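Local coordinates for tetracycline repressor protein class G (PDB 6RX9) that represses the tetracycline resistance gene by binding its operator DNA through a helix-turn-helix region, and loses affinity for that DNA when tetracycline binds, at residues R118-A122 and E123-P127. Numbering follows the deposited sequence.
Sequences RFLCA and EGFCP
Phe125 N donates to Leu120 O over 3.0 Å with an N-H...O angle of 162°, and Gly124 N reaches Cys121 O at 3.2 Å, two backbone bonds that close the C-terminus of helix 110-122. Glu123 N makes weak bonds to Phe119 O and Leu120 O, and Glu123 is the first residue to leave helical backbone angles. Gly124 takes a positive phi of 103°, a region that strongly favours glycine. The turned chain then runs back beside the helix, and Cys121 CA directs its hydrogen almost straight at Phe125 O, 3.2 Å from that CA.

Among the side chains, Glu123 lies alongside Phe119, both pointing the same way. Glu123 CG sits over one ring face, 4.1 Å from the Phe119 centroid and offset toward the rim, a CH-pi contact. The Glu123 chain bends at chi2, and its carboxylate plane lies 21° from that of the ring; OE2 accepts a hydrogen bond from Trp75 N. Leu120 CB approaches CD1 of Phe125 at 3.9 Å from one side of the ring, well out of its plane, whereas Leu120 O lies at the ring edge, near the plane. Ala130 of helix 127-155 touches both side chains, and Trp75 packs edge-to-face with Phe125. Farther along, Cys121 SG rests 3.9 Å from Pro127 CG, at the start of the next helix; Pro127 also packs on Leu175 of the second subunit.

The paired backbone bonds, with Gly124 as the C-prime residue, define a Schellman motif, here joining helices 110-122 and 127-155 of the all-helical C-terminal domain of a TetR repressor.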
loop_
_atom_site.group_PDB
_atom_site.type_symbol
_atom_site.label_atom_id
_atom_site.label_comp_id
_atom_site.label_asym_id
_atom_site.label_seq_id
_atom_site.Cartn_x
_atom_site.Cartn_y
_atom_site.Cartn_z
ATOM N N ARG A 118 12.351 -14.929 15.896
ATOM C CA ARG A 118 13.113 -15.410 17.083
ATOM C C ARG A 118 13.990 -14.275 17.632
ATOM O O ARG A 118 14.108 -14.175 18.868
ATOM C CB ARG A 118 13.935 -16.657 16.740
ATOM C CG ARG A 118 13.128 -17.949 16.721
ATOM C CD ARG A 118 14.022 -19.172 16.748
ATOM N NE ARG A 118 13.305 -20.430 16.566
ATOM C CZ ARG A 118 12.662 -21.099 17.522
ATOM N NH1 ARG A 118 12.606 -20.634 18.761
ATOM N NH2 ARG A 118 12.063 -22.242 17.232
ATOM N N PHE A 119 14.564 -13.441 16.756
ATOM C CA PHE A 119 15.401 -12.271 17.139
ATOM C C PHE A 119 14.551 -11.239 17.894
ATOM O O PHE A 119 14.988 -10.773 18.963
ATOM C CB PHE A 119 16.069 -11.630 15.921
ATOM C CG PHE A 119 16.746 -10.315 16.216
ATOM C CD1 PHE A 119 17.872 -10.261 17.024
ATOM C CD2 PHE A 119 16.256 -9.128 15.691
ATOM C CE1 PHE A 119 18.491 -9.052 17.305
ATOM C CE2 PHE A 119 16.879 -7.920 15.967
ATOM C CZ PHE A 119 17.993 -7.883 16.774
ATOM N N LEU A 120 13.380 -10.884 17.358
ATOM C CA LEU A 120 12.459 -9.911 18.010
ATOM C C LEU A 120 12.024 -10.462 19.374
ATOM O O LEU A 120 11.978 -9.672 20.341
ATOM C CB LEU A 120 11.257 -9.630 17.099
ATOM C CG LEU A 120 11.555 -8.804 15.847
ATOM C CD1 LEU A 120 10.271 -8.427 15.131
ATOM C CD2 LEU A 120 12.358 -7.554 16.185
ATOM N N CYS A 121 11.748 -11.769 19.459
ATOM C CA CYS A 121 11.362 -12.463 20.718
ATOM C C CYS A 121 12.483 -12.314 21.755
ATOM O O CYS A 121 12.166 -12.011 22.923
ATOM C CB CYS A 121 11.031 -13.931 20.476
ATOM S SG CYS A 121 9.444 -14.162 19.631
ATOM N N ALA A 122 13.740 -12.489 21.334
ATOM C CA ALA A 122 14.950 -12.292 22.168
ATOM C C ALA A 122 15.025 -10.834 22.645
ATOM O O ALA A 122 15.562 -10.603 23.743
ATOM C CB ALA A 122 16.187 -12.686 21.395
ATOM N N GLU A 123 14.494 -9.894 21.853
ATOM C CA GLU A 123 14.553 -8.427 22.108
ATOM C C GLU A 123 13.315 -7.959 22.889
ATOM O O GLU A 123 13.174 -6.732 23.073
ATOM C CB GLU A 123 14.701 -7.671 20.784
ATOM C CG GLU A 123 16.103 -7.740 20.196
ATOM C CD GLU A 123 17.134 -6.892 20.927
ATOM O OE1 GLU A 123 17.694 -7.381 21.927
ATOM O OE2 GLU A 123 17.365 -5.739 20.502
ATOM N N GLY A 124 12.453 -8.883 23.331
ATOM C CA GLY A 124 11.361 -8.604 24.285
ATOM C C GLY A 124 9.989 -8.518 23.633
ATOM O O GLY A 124 9.046 -8.101 24.334
ATOM N N PHE A 125 9.859 -8.885 22.353
ATOM C CA PHE A 125 8.551 -9.054 21.662
ATOM C C PHE A 125 7.969 -10.424 22.023
ATOM O O PHE A 125 8.752 -11.370 22.216
ATOM C CB PHE A 125 8.692 -8.958 20.139
ATOM C CG PHE A 125 8.878 -7.570 19.585
ATOM C CD1 PHE A 125 10.108 -6.933 19.655
ATOM C CD2 PHE A 125 7.827 -6.906 18.970
ATOM C CE1 PHE A 125 10.278 -5.659 19.136
ATOM C CE2 PHE A 125 7.999 -5.632 18.449
ATOM C CZ PHE A 125 9.225 -5.012 18.530
ATOM N N CYS A 126 6.640 -10.529 22.107
ATOM C CA CYS A 126 5.916 -11.829 22.127
ATOM C C CYS A 126 5.773 -12.305 20.682
ATOM O O CYS A 126 5.667 -11.480 19.777
ATOM C CB CYS A 126 4.569 -11.715 22.833
ATOM S SG CYS A 126 3.157 -11.572 21.708
ATOM N N PRO A 127 5.798 -13.632 20.413
ATOM C CA PRO A 127 5.794 -14.153 19.042
ATOM C C PRO A 127 4.748 -13.534 18.099
ATOM O O PRO A 127 5.100 -13.209 16.976
ATOM C CB PRO A 127 5.488 -15.644 19.247
ATOM C CG PRO A 127 6.095 -15.956 20.594
ATOM C CD PRO A 127 5.851 -14.709 21.419
#